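Local coordinates for protein FucU (Bifidobacterium longum subsp. infantis, PDB 3MVK) that probably interconverts sugar anomers and ring forms, acting as an L-fucose mutarotase and D-ribose pyranase of the RbsD/FucU family, at residues A42-G53 against A122-E130. Sequence-based numbering, arbitrary orientation.
Sequences AIVVRMDGHGGG and AYCVIASGE
A parallel strand pair at one margin of this chain's mixed sheet, in the RbsD/FucU fold, joins I43 to C124 and, in step, V44 to V125, V45 to I126 and R46 to A127. Five backbone bonds zip it, from I43 N to Y123 O at 3.1 Å to M47 N on A127 O, where the donor stands above the carbonyl plane. On the V44 and A127 face, R46 folds back on itself, bent at chi2 (-53°) and chi3 (-58°), which lays its guanidinium flat over the methyl of A127, CZ 3.4 Å from CB. D48 holds that plane by its edge: R46 NE meets D48 OD1 through its syn lone pair, R46 NH2 makes a salt bridge to D48 OD2 at 2.8 Å, and NH1 makes another to E36. A leucine in place of R46 would probably leave the carboxylates of D48 and E36 without their shared cation and A127 without its flat lid. The other face, largely apolar, packs against helices 11-19 and 52-60; there M47 CG presses tightly on I126 CG2 at 3.5 Å, the two side chains crossing at a slant. Farther along, H50 O takes the N-H of G129 in its carbonyl plane, and the ST turn of S128 leads into E130. At the start of helix 52-60, E130 OE1 accepts the N-H of G52 at 2.8 Å with its anti lone pair, and a water links the same oxygen to G53 N.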
ATOM      1  N   ALA G  42       1.469  -4.434  16.556  1.00 21.58           N
ATOM      2  CA  ALA G  42       2.743  -3.962  17.042  1.00 20.84           C
ATOM      3  C   ALA G  42       3.796  -4.204  15.971  1.00 19.50           C
ATOM      4  O   ALA G  42       3.508  -4.724  14.894  1.00 19.74           O
ATOM      5  CB  ALA G  42       3.123  -4.680  18.349  1.00 21.42           C
ATOM      6  N   ILE G  43       5.020  -3.833  16.285  1.00 17.69           N
ATOM      7  CA  ILE G  43       6.149  -4.168  15.447  1.00 16.23           C
ATOM      8  C   ILE G  43       6.741  -5.501  15.927  1.00 16.05           C
ATOM      9  O   ILE G  43       7.183  -5.607  17.077  1.00 14.90           O
ATOM     10  CB  ILE G  43       7.199  -3.058  15.516  1.00 17.10           C
ATOM     11  CG1 ILE G  43       6.610  -1.729  15.000  1.00 17.60           C
ATOM     12  CG2 ILE G  43       8.487  -3.444  14.772  1.00 17.42           C
ATOM     13  CD1 ILE G  43       7.351  -0.472  15.500  1.00 19.37           C
ATOM     14  N   VAL G  44       6.741  -6.522  15.069  1.00 15.53           N
ATOM     15  CA  VAL G  44       7.352  -7.786  15.487  1.00 14.96           C
ATOM     16  C   VAL G  44       8.730  -7.954  14.847  1.00 15.10           C
ATOM     17  O   VAL G  44       8.853  -7.904  13.609  1.00 16.33           O
ATOM     18  CB  VAL G  44       6.449  -9.003  15.138  1.00 14.48           C
ATOM     19  CG1 VAL G  44       7.113 -10.332  15.583  1.00 16.80           C
ATOM     20  CG2 VAL G  44       5.062  -8.844  15.774  1.00 15.24           C
ATOM     21  N   VAL G  45       9.765  -8.128  15.659  1.00 13.68           N
ATOM     22  CA  VAL G  45      11.103  -8.355  15.128  1.00 14.25           C
ATOM     23  C   VAL G  45      11.489  -9.796  15.390  1.00 14.30           C
ATOM     24  O   VAL G  45      11.434 -10.236  16.527  1.00 13.69           O
ATOM     25  CB  VAL G  45      12.126  -7.387  15.796  1.00 14.10           C
ATOM     26  CG1 VAL G  45      13.567  -7.679  15.288  1.00 15.60           C
ATOM     27  CG2 VAL G  45      11.732  -5.916  15.542  1.00 15.02           C
ATOM     28  N   ARG G  46      11.858 -10.537  14.345  1.00 14.04           N
ATOM     29  CA  ARG G  46      12.265 -11.941  14.515  1.00 15.55           C
ATOM     30  C   ARG G  46      13.680 -12.015  15.042  1.00 16.66           C
ATOM     31  O   ARG G  46      14.586 -11.329  14.528  1.00 17.98           O
ATOM     32  CB  ARG G  46      12.218 -12.732  13.205  1.00 15.66           C
ATOM     33  CG  ARG G  46      10.879 -12.740  12.462  1.00 15.75           C
ATOM     34  CD  ARG G  46       9.705 -13.166  13.326  1.00 16.73           C
ATOM     35  NE  ARG G  46       9.902 -14.505  13.890  1.00 15.36           N
ATOM     36  CZ  ARG G  46       8.929 -15.220  14.434  1.00 14.33           C
ATOM     37  NH1 ARG G  46       7.692 -14.743  14.449  1.00 15.66           N
ATOM     38  NH2 ARG G  46       9.196 -16.417  14.959  1.00 16.96           N
HETATM   39  N   MSE G  47      13.860 -12.861  16.054  1.00 16.57           N
HETATM   40  CA  MSE G  47      15.187 -13.178  16.597  1.00 16.57           C
HETATM   41  C   MSE G  47      15.276 -14.662  16.913  1.00 16.45           C
HETATM   42  O   MSE G  47      15.690 -15.050  18.003  1.00 16.39           O
HETATM   43  CB  MSE G  47      15.425 -12.349  17.843  1.00 17.90           C
HETATM   44  CG  MSE G  47      15.218 -10.915  17.526  1.00 18.31           C
HETATM   45 SE   MSE G  47      16.876 -10.268  16.867  1.00 32.84          SE
HETATM   46  CE  MSE G  47      16.901  -9.512  18.672  1.00 12.15           C
ATOM     47  N   ASP G  48      14.874 -15.468  15.932  1.00 16.80           N
ATOM     48  CA  ASP G  48      14.622 -16.898  16.132  1.00 18.23           C
ATOM     49  C   ASP G  48      15.850 -17.666  16.559  1.00 18.67           C
ATOM     50  O   ASP G  48      15.730 -18.678  17.246  1.00 20.46           O
ATOM     51  CB  ASP G  48      14.015 -17.526  14.877  1.00 18.41           C
ATOM     52  CG  ASP G  48      12.605 -17.018  14.601  1.00 19.43           C
ATOM     53  OD1 ASP G  48      12.460 -15.860  14.174  1.00 20.63           O
ATOM     54  OD2 ASP G  48      11.648 -17.781  14.815  1.00 21.34           O
ATOM     55  N   GLY G  49      17.025 -17.193  16.166  1.00 18.21           N
ATOM     56  CA  GLY G  49      18.238 -17.911  16.542  1.00 18.63           C
ATOM     57  C   GLY G  49      18.822 -17.556  17.896  1.00 18.55           C
ATOM     58  O   GLY G  49      19.907 -18.030  18.225  1.00 19.14           O
ATOM     59  N   HIS G  50      18.118 -16.730  18.684  1.00 17.94           N
ATOM     60  CA  HIS G  50      18.671 -16.204  19.943  1.00 17.71           C
ATOM     61  C   HIS G  50      17.830 -16.548  21.156  1.00 17.47           C
ATOM     62  O   HIS G  50      16.600 -16.642  21.072  1.00 17.24           O
ATOM     63  CB  HIS G  50      18.876 -14.683  19.886  1.00 18.11           C
ATOM     64  CG  HIS G  50      19.761 -14.243  18.761  1.00 19.61           C
ATOM     65  ND1 HIS G  50      21.105 -14.545  18.705  1.00 22.25           N
ATOM     66  CD2 HIS G  50      19.489 -13.524  17.643  1.00 22.62           C
ATOM     67  CE1 HIS G  50      21.625 -14.036  17.598  1.00 24.43           C
ATOM     68  NE2 HIS G  50      20.666 -13.410  16.938  1.00 23.58           N
ATOM     69  N   GLY G  51      18.511 -16.754  22.273  1.00 16.91           N
ATOM     70  CA  GLY G  51      17.832 -17.046  23.524  1.00 16.18           C
ATOM     71  C   GLY G  51      17.362 -15.798  24.251  1.00 16.09           C
ATOM     72  O   GLY G  51      17.727 -14.675  23.893  1.00 16.17           O
ATOM     73  N   GLY G  52      16.543 -15.994  25.288  1.00 15.55           N
ATOM     74  CA  GLY G  52      16.003 -14.857  26.069  1.00 15.81           C
ATOM     75  C   GLY G  52      17.072 -14.068  26.806  1.00 15.97           C
ATOM     76  O   GLY G  52      17.057 -12.825  26.821  1.00 15.76           O
ATOM     77  N   GLY G  53      18.022 -14.777  27.416  1.00 16.22           N
ATOM     78  CA  GLY G  53      19.110 -14.108  28.166  1.00 16.56           C
ATOM     79  C   GLY G  53      19.999 -13.260  27.281  1.00 17.49           C
ATOM     80  O   GLY G  53      20.311 -12.130  27.620  1.00 17.16           O
ATOM     81  N   ALA G 122       1.926  -3.905  23.695  1.00 16.14           N
ATOM     82  CA  ALA G 122       3.339  -3.589  23.555  1.00 15.38           C
ATOM     83  C   ALA G 122       3.614  -2.854  22.243  1.00 14.76           C
ATOM     84  O   ALA G 122       2.921  -3.065  21.249  1.00 15.62           O
ATOM     85  CB  ALA G 122       4.183  -4.853  23.622  1.00 16.31           C
ATOM     86  N   TYR G 123       4.624  -1.999  22.260  1.00 14.65           N
ATOM     87  CA  TYR G 123       5.058  -1.303  21.044  1.00 14.03           C
ATOM     88  C   TYR G 123       5.754  -2.281  20.093  1.00 13.76           C
ATOM     89  O   TYR G 123       5.624  -2.175  18.875  1.00 13.71           O
ATOM     90  CB  TYR G 123       5.987  -0.150  21.410  1.00 15.05           C
ATOM     91  CG  TYR G 123       6.382   0.692  20.219  1.00 13.75           C
ATOM     92  CD1 TYR G 123       5.446   1.507  19.580  1.00 15.29           C
ATOM     93  CD2 TYR G 123       7.684   0.653  19.722  1.00 15.10           C
ATOM     94  CE1 TYR G 123       5.816   2.283  18.474  1.00 16.20           C
ATOM     95  CE2 TYR G 123       8.076   1.433  18.616  1.00 16.96           C
ATOM     96  CZ  TYR G 123       7.125   2.234  18.004  1.00 17.52           C
ATOM     97  OH  TYR G 123       7.454   2.999  16.910  1.00 16.00           O
ATOM     98  N   CYS G 124       6.498  -3.233  20.666  1.00 12.84           N
ATOM     99  CA  CYS G 124       7.273  -4.160  19.876  1.00 13.59           C
ATOM    100  C   CYS G 124       7.294  -5.523  20.572  1.00 12.98           C
ATOM    101  O   CYS G 124       7.414  -5.589  21.788  1.00 13.81           O
ATOM    102  CB  CYS G 124       8.692  -3.624  19.761  1.00 13.63           C
ATOM    103  SG  CYS G 124       9.921  -4.744  19.027  1.00 16.69           S
ATOM    104  N   VAL G 125       7.164  -6.588  19.788  1.00 13.20           N
ATOM    105  CA  VAL G 125       7.322  -7.973  20.296  1.00 12.85           C
ATOM    106  C   VAL G 125       8.532  -8.548  19.570  1.00 12.11           C
ATOM    107  O   VAL G 125       8.608  -8.530  18.340  1.00 12.89           O
ATOM    108  CB  VAL G 125       6.065  -8.832  19.998  1.00 13.16           C
ATOM    109  CG1 VAL G 125       6.262 -10.279  20.476  1.00 15.14           C
ATOM    110  CG2 VAL G 125       4.832  -8.218  20.650  1.00 13.51           C
ATOM    111  N   ILE G 126       9.504  -9.008  20.341  1.00 12.57           N
ATOM    112  CA  ILE G 126      10.704  -9.636  19.800  1.00 13.12           C
ATOM    113  C   ILE G 126      10.522 -11.142  19.882  1.00 13.79           C
ATOM    114  O   ILE G 126      10.434 -11.687  20.980  1.00 14.42           O
ATOM    115  CB  ILE G 126      11.922  -9.235  20.628  1.00 13.84           C
ATOM    116  CG1 ILE G 126      12.132  -7.720  20.562  1.00 16.22           C
ATOM    117  CG2 ILE G 126      13.188  -9.981  20.158  1.00 15.51           C
ATOM    118  CD1 ILE G 126      13.099  -7.220  21.643  1.00 17.05           C
ATOM    119  N   ALA G 127      10.486 -11.803  18.724  1.00 12.96           N
ATOM    120  CA  ALA G 127      10.209 -13.252  18.682  1.00 13.63           C
ATOM    121  C   ALA G 127      11.527 -14.007  18.811  1.00 14.09           C
ATOM    122  O   ALA G 127      12.235 -14.201  17.812  1.00 15.35           O
ATOM    123  CB  ALA G 127       9.499 -13.618  17.381  1.00 13.75           C
ATOM    124  N   SER G 128      11.872 -14.401  20.034  1.00 13.72           N
ATOM    125  CA  SER G 128      13.127 -15.150  20.238  1.00 14.91           C
ATOM    126  C   SER G 128      12.938 -16.603  19.889  1.00 15.55           C
ATOM    127  O   SER G 128      11.835 -17.055  19.554  1.00 16.73           O
ATOM    128  CB  SER G 128      13.634 -15.066  21.690  1.00 14.18           C
ATOM    129  OG  SER G 128      12.947 -15.970  22.548  1.00 15.99           O
ATOM    130  N   GLY G 129      14.043 -17.338  19.967  1.00 16.04           N
ATOM    131  CA  GLY G 129      13.980 -18.789  19.853  1.00 16.84           C
ATOM    132  C   GLY G 129      14.139 -19.511  21.169  1.00 17.30           C
ATOM    133  O   GLY G 129      14.435 -20.702  21.172  1.00 18.60           O
ATOM    134  N   GLU G 130      13.919 -18.799  22.274  1.00 17.13           N
ATOM    135  CA  GLU G 130      14.126 -19.345  23.610  1.00 16.85           C
ATOM    136  C   GLU G 130      13.303 -20.617  23.823  1.00 17.07           C
ATOM    137  O   GLU G 130      12.073 -20.598  23.727  1.00 16.61           O
ATOM    138  CB  GLU G 130      13.806 -18.292  24.683  1.00 16.52           C
ATOM    139  CG  GLU G 130      13.983 -18.826  26.125  1.00 16.37           C
ATOM    140  CD  GLU G 130      15.370 -19.415  26.349  1.00 19.27           C
ATOM    141  OE1 GLU G 130      16.369 -18.707  26.064  1.00 18.85           O
ATOM    142  OE2 GLU G 130      15.459 -20.590  26.785  1.00 22.65           O
TER
HETATM  143  O   HOH W   1      10.765 -18.637  17.608  1.00 22.89           O
HETATM  144  O   HOH W   2      18.510 -17.708  27.562  1.00 19.78           O